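Local coordinates for annexin A8 (Homo sapiens, PDB 1W3W), which binds calcium and acidic phospholipids and acts as an anticoagulant by indirectly inhibiting the thromboplastin-specific complex of the blood coagulation cascade, at residues Lys100-Ala105 with Glu118-Arg123; Glu130-Tyr135 with Ser141-Asp146. One frame throughout, in Å; residues are numbered along the deposited sequence.

Interaction 1. Residues Lys100-Ala105 with Glu118-Arg123; sequences KELHDA and EILASR
I119 meets L102 and E101 mainly through its CD1 methyl. The side chain of I119 puts its long branch anti to the carbonyl carbon (chi1 -64°) and continues extended, so CD1 is carried straight toward helix 96-107. I119 CD1 lies 4.0 Å from L102 CG. The L102 and I119 side chains cross obliquely, and I119 CD1 also touches E101 CB, at 4.1 Å. L102 CD2 sits between two methyls: it touches I119 CD1 and lies 4.0 Å from L120 CD1. L102 thus bridges two successive residues of the facing helix. The contact is purely apolar and small, with 153 Å² buried. The short helical segments run closer to antiparallel than parallel, at 138°, and their axes come no nearer than 11.4 Å. The contact is made by side chains, with the two backbones well apart.

The polar groups are engaged away from this apolar meeting. The chain of E101 bends after CB, and its carboxylate forms a salt bridge with R278. E118 pairs with R261 and R278, so R278 links the acidic groups of both segments. At the end of helix 113-122, S122 OG bonds back to E118 O at 2.6 Å. R123 NH1 then donates to S122 OG in the guanidinium plane.

This is helix-to-helix packing within the second annexin repeat, away from the calcium site seen in the fourth. Helix 125-139 adjoins both segments, through I131 on L102 and on R123. Helices 254-266 and 273-283 pack on the E118-R123 side.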
loop_
_atom_site.group_PDB
_atom_site.type_symbol
_atom_site.label_atom_id
_atom_site.label_comp_id
_atom_site.label_asym_id
_atom_site.label_seq_id
_atom_site.Cartn_x
_atom_site.Cartn_y
_atom_site.Cartn_z
ATOM N N LYS A 100 9.321 6.440 -0.283
ATOM C CA LYS A 100 9.001 7.778 0.194
ATOM C C LYS A 100 7.936 7.732 1.287
ATOM O O LYS A 100 8.080 8.387 2.315
ATOM C CB LYS A 100 8.541 8.678 -0.950
ATOM C CG LYS A 100 8.159 10.122 -0.523
ATOM C CD LYS A 100 6.763 10.493 -1.008
ATOM C CE LYS A 100 6.509 12.011 -0.941
ATOM N NZ LYS A 100 6.697 12.552 0.432
ATOM N N GLU A 101 6.875 6.954 1.072
ATOM C CA GLU A 101 5.831 6.799 2.076
ATOM C C GLU A 101 6.376 6.236 3.397
ATOM O O GLU A 101 5.984 6.687 4.470
ATOM C CB GLU A 101 4.700 5.915 1.543
ATOM C CG GLU A 101 3.887 6.582 0.453
ATOM C CD GLU A 101 3.050 7.734 0.970
ATOM O OE1 GLU A 101 3.186 8.844 0.434
ATOM O OE2 GLU A 101 2.251 7.533 1.904
ATOM N N LEU A 102 7.262 5.254 3.315
ATOM C CA LEU A 102 7.836 4.644 4.515
ATOM C C LEU A 102 8.729 5.653 5.270
ATOM O O LEU A 102 8.680 5.750 6.498
ATOM C CB LEU A 102 8.645 3.394 4.154
ATOM C CG LEU A 102 7.834 2.176 3.696
ATOM C CD1 LEU A 102 8.729 1.147 3.019
ATOM C CD2 LEU A 102 7.081 1.540 4.858
ATOM N N HIS A 103 9.527 6.402 4.518
ATOM C CA HIS A 103 10.375 7.462 5.092
ATOM C C HIS A 103 9.526 8.506 5.798
ATOM O O HIS A 103 9.820 8.870 6.937
ATOM C CB HIS A 103 11.201 8.134 3.999
ATOM C CG HIS A 103 12.204 9.133 4.505
ATOM N ND1 HIS A 103 13.451 8.769 4.973
ATOM C CD2 HIS A 103 12.159 10.485 4.574
ATOM C CE1 HIS A 103 14.128 9.855 5.311
ATOM N NE2 HIS A 103 13.365 10.909 5.081
ATOM N N ASP A 104 8.478 8.980 5.120
ATOM C CA ASP A 104 7.564 9.951 5.694
ATOM C C ASP A 104 6.902 9.418 6.960
ATOM O O ASP A 104 6.643 10.182 7.884
ATOM C CB ASP A 104 6.460 10.350 4.715
ATOM C CG ASP A 104 6.944 11.234 3.590
ATOM O OD1 ASP A 104 8.129 11.653 3.578
ATOM O OD2 ASP A 104 6.191 11.523 2.640
ATOM N N ALA A 105 6.620 8.118 7.003
ATOM C CA ALA A 105 5.976 7.520 8.166
ATOM C C ALA A 105 6.848 7.592 9.414
ATOM O O ALA A 105 6.322 7.588 10.522
ATOM C CB ALA A 105 5.594 6.075 7.896
ATOM N N GLU A 118 0.968 -1.818 6.361
ATOM C CA GLU A 118 0.281 -1.977 5.082
ATOM C C GLU A 118 1.258 -2.329 3.985
ATOM O O GLU A 118 1.046 -3.279 3.243
ATOM C CB GLU A 118 -0.478 -0.685 4.740
ATOM C CG GLU A 118 -1.023 -0.589 3.323
ATOM C CD GLU A 118 -1.320 0.851 2.944
ATOM O OE1 GLU A 118 -2.254 1.436 3.514
ATOM O OE2 GLU A 118 -0.616 1.397 2.082
ATOM N N ILE A 119 2.322 -1.556 3.866
ATOM C CA ILE A 119 3.260 -1.770 2.782
ATOM C C ILE A 119 4.029 -3.079 2.963
ATOM O O ILE A 119 4.122 -3.883 2.021
ATOM C CB ILE A 119 4.206 -0.583 2.620
ATOM C CG1 ILE A 119 3.399 0.649 2.211
ATOM C CG2 ILE A 119 5.243 -0.891 1.556
ATOM C CD1 ILE A 119 4.208 1.909 2.118
ATOM N N LEU A 120 4.549 -3.317 4.163
ATOM C CA LEU A 120 5.368 -4.512 4.381
ATOM C C LEU A 120 4.565 -5.820 4.256
ATOM O O LEU A 120 5.089 -6.834 3.791
ATOM C CB LEU A 120 6.114 -4.447 5.722
ATOM C CG LEU A 120 7.501 -3.783 5.659
ATOM C CD1 LEU A 120 7.460 -2.424 5.002
ATOM C CD2 LEU A 120 8.145 -3.680 7.037
ATOM N N ALA A 121 3.302 -5.799 4.653
ATOM C CA ALA A 121 2.470 -6.998 4.593
ATOM C C ALA A 121 1.873 -7.271 3.216
ATOM O O ALA A 121 1.618 -8.432 2.865
ATOM C CB ALA A 121 1.385 -6.925 5.633
ATOM N N SER A 122 1.647 -6.236 2.421
ATOM C CA SER A 122 0.892 -6.409 1.177
ATOM C C SER A 122 1.792 -6.524 -0.050
ATOM O O SER A 122 1.330 -6.879 -1.122
ATOM C CB SER A 122 -0.112 -5.272 0.997
ATOM O OG SER A 122 0.559 -4.038 0.821
ATOM N N ARG A 123 3.079 -6.219 0.098
ATOM C CA ARG A 123 4.001 -6.360 -1.003
ATOM C C ARG A 123 4.642 -7.750 -0.982
ATOM O O ARG A 123 4.759 -8.375 0.069
ATOM C CB ARG A 123 5.078 -5.282 -0.958
ATOM C CG ARG A 123 4.727 -4.000 -1.658
ATOM C CD ARG A 123 3.330 -3.524 -1.448
ATOM N NE ARG A 123 3.104 -2.217 -2.057
ATOM C CZ ARG A 123 2.076 -1.437 -1.770
ATOM N NH1 ARG A 123 1.169 -1.821 -0.890
ATOM N NH2 ARG A 123 1.964 -0.255 -2.359
#

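Interaction 2. Residues Glu130-Tyr135 with Ser141-Asp146; sequences EIMKAY and SSLEED
Y135 and L143 carry most of this contact, which joins consecutive helices 125-139 and 143-150 of the all-helical annexin repeat across their short connection. The L143 side chain lies over one face of the Y135 ring. Its CD1 makes a CH-pi contact 3.9 Å from the ring centroid, 16° off the ring normal. CG of Y135 is anti to the backbone N (chi1 -173°), sending the ring toward helix 143-150. The other methyl of L143 turns to M132, with L143 CD2 4.1 Å from M132 CG; these two side chains cross at about a right angle. M132 CE reaches E144 CB. Helix 153-163 packs on M132 and L143 through L163.

S142 is the N-cap of helix 143-150, its OG accepting from E145 N. Before it, S141 O sits at the ring edge, 3.2 Å from Y135 CD1, buried with no polar partner in the model. A water links M132 O to L143 N.

Y135 OH donates to D146 OD2 at 2.6 Å, and ring and carboxylate planes stand 73° apart. That bond uses the anti lone pair; S141 OG donates to D146 OD2 from the syn side, tilted out of the carboxylate plane, at 2.8 Å.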
loop_
_atom_site.group_PDB
_atom_site.type_symbol
_atom_site.label_atom_id
_atom_site.label_comp_id
_atom_site.label_asym_id
_atom_site.label_seq_id
_atom_site.Cartn_x
_atom_site.Cartn_y
_atom_site.Cartn_z
ATOM N N GLU A 130 12.951 -4.301 -4.093
ATOM C CA GLU A 130 13.041 -3.063 -4.873
ATOM C C GLU A 130 12.794 -1.839 -4.013
ATOM O O GLU A 130 13.447 -0.829 -4.176
ATOM C CB GLU A 130 12.037 -3.075 -6.036
ATOM C CG GLU A 130 12.317 -4.127 -7.095
ATOM C CD GLU A 130 13.696 -3.966 -7.717
ATOM O OE1 GLU A 130 14.397 -4.988 -7.877
ATOM O OE2 GLU A 130 14.080 -2.819 -8.035
ATOM N N ILE A 131 11.841 -1.934 -3.097
ATOM C CA ILE A 131 11.549 -0.825 -2.196
ATOM C C ILE A 131 12.750 -0.562 -1.266
ATOM O O ILE A 131 13.125 0.582 -1.033
ATOM C CB ILE A 131 10.254 -1.113 -1.409
ATOM C CG1 ILE A 131 9.050 -0.990 -2.349
ATOM C CG2 ILE A 131 10.116 -0.153 -0.244
ATOM C CD1 ILE A 131 7.772 -1.621 -1.840
ATOM N N MET A 132 13.357 -1.631 -0.765
ATOM C CA MET A 132 14.540 -1.521 0.093
ATOM C C MET A 132 15.713 -0.853 -0.604
ATOM O O MET A 132 16.410 -0.039 -0.011
ATOM C CB MET A 132 14.962 -2.905 0.574
ATOM C CG MET A 132 14.140 -3.377 1.738
ATOM S SD MET A 132 14.601 -5.031 2.250
ATOM C CE MET A 132 14.991 -4.794 3.843
ATOM N N LYS A 133 15.923 -1.195 -1.868
ATOM C CA LYS A 133 16.992 -0.599 -2.657
ATOM C C LYS A 133 16.720 0.876 -2.893
ATOM O O LYS A 133 17.617 1.707 -2.757
ATOM C CB LYS A 133 17.137 -1.334 -3.995
ATOM C CG LYS A 133 18.093 -0.659 -4.977
ATOM C CD LYS A 133 18.822 -1.678 -5.871
ATOM C CE LYS A 133 17.905 -2.274 -6.941
ATOM N NZ LYS A 133 18.630 -2.470 -8.245
ATOM N N ALA A 134 15.477 1.208 -3.237
ATOM C CA ALA A 134 15.086 2.592 -3.473
ATOM C C ALA A 134 15.250 3.435 -2.210
ATOM O O ALA A 134 15.709 4.574 -2.284
ATOM C CB ALA A 134 13.632 2.667 -3.970
ATOM N N TYR A 135 14.868 2.875 -1.065
ATOM C CA TYR A 135 14.946 3.575 0.218
ATOM C C TYR A 135 16.397 3.937 0.583
ATOM O O TYR A 135 16.657 5.038 1.056
ATOM C CB TYR A 135 14.324 2.723 1.318
ATOM C CG TYR A 135 14.189 3.400 2.662
ATOM C CD1 TYR A 135 15.273 3.475 3.542
ATOM C CD2 TYR A 135 12.974 3.935 3.074
ATOM C CE1 TYR A 135 15.154 4.092 4.781
ATOM C CE2 TYR A 135 12.837 4.538 4.308
ATOM C CZ TYR A 135 13.935 4.614 5.160
ATOM O OH TYR A 135 13.798 5.206 6.380
ATOM N N SER A 141 20.038 5.461 4.313
ATOM C CA SER A 141 20.041 4.493 5.412
ATOM C C SER A 141 19.259 3.251 5.009
ATOM O O SER A 141 18.454 3.275 4.076
ATOM C CB SER A 141 19.440 5.083 6.687
ATOM O OG SER A 141 18.201 5.718 6.426
ATOM N N SER A 142 19.507 2.165 5.719
ATOM C CA SER A 142 18.837 0.913 5.435
ATOM C C SER A 142 17.424 0.965 6.028
ATOM O O SER A 142 17.235 1.449 7.143
ATOM C CB SER A 142 19.646 -0.253 6.002
ATOM O OG SER A 142 18.820 -1.176 6.669
ATOM N N LEU A 143 16.443 0.461 5.281
ATOM C CA LEU A 143 15.053 0.458 5.740
ATOM C C LEU A 143 14.927 -0.392 6.999
ATOM O O LEU A 143 14.296 -0.000 7.968
ATOM C CB LEU A 143 14.112 -0.059 4.639
ATOM C CG LEU A 143 12.632 -0.213 5.011
ATOM C CD1 LEU A 143 12.079 1.089 5.554
ATOM C CD2 LEU A 143 11.804 -0.707 3.829
ATOM N N GLU A 144 15.566 -1.553 6.985
ATOM C CA GLU A 144 15.527 -2.464 8.118
ATOM C C GLU A 144 16.118 -1.826 9.396
ATOM O O GLU A 144 15.583 -1.996 10.488
ATOM C CB GLU A 144 16.248 -3.762 7.730
ATOM C CG GLU A 144 17.034 -4.436 8.836
ATOM C CD GLU A 144 17.279 -5.896 8.537
ATOM O OE1 GLU A 144 17.303 -6.683 9.500
ATOM O OE2 GLU A 144 17.422 -6.257 7.347
ATOM N N GLU A 145 17.203 -1.070 9.247
ATOM C CA GLU A 145 17.835 -0.390 10.386
ATOM C C GLU A 145 16.980 0.735 10.950
ATOM O O GLU A 145 16.943 0.930 12.157
ATOM C CB GLU A 145 19.202 0.175 9.989
ATOM C CG GLU A 145 20.320 -0.847 10.113
ATOM C CD GLU A 145 21.686 -0.270 9.799
ATOM O OE1 GLU A 145 21.921 0.928 10.088
ATOM O OE2 GLU A 145 22.524 -1.023 9.261
ATOM N N ASP A 146 16.299 1.476 10.078
ATOM C CA ASP A 146 15.399 2.547 10.510
ATOM C C ASP A 146 14.200 1.984 11.252
ATOM O O ASP A 146 13.805 2.529 12.280
ATOM C CB ASP A 146 14.938 3.404 9.331
ATOM C CG ASP A 146 15.994 4.397 8.877
ATOM O OD1 ASP A 146 17.042 4.516 9.549
ATOM O OD2 ASP A 146 15.875 5.106 7.863
HETATM O O HOH W 1 16.986 -0.646 2.602
#

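How the interactions relate
The chain passes through the two interactions in series, without nesting or crossing. Interaction 1 closes first, bringing helix 113-122 back against helix 96-107 over the 12 residues between its segments. Helix 125-139 follows, and interaction 2 then closes a shorter turn by folding the start of helix 143-150 onto it. The two centres are about 11 Å apart, and the contacts touch. L102 CD1 of interaction 1 packs 3.7 Å from L143 CD2 and 3.8 Å from I131 CG2 of interaction 2. R123 CG likewise meets I131 CD1. Together they tie four consecutive helices of the second annexin repeat into one apolar core.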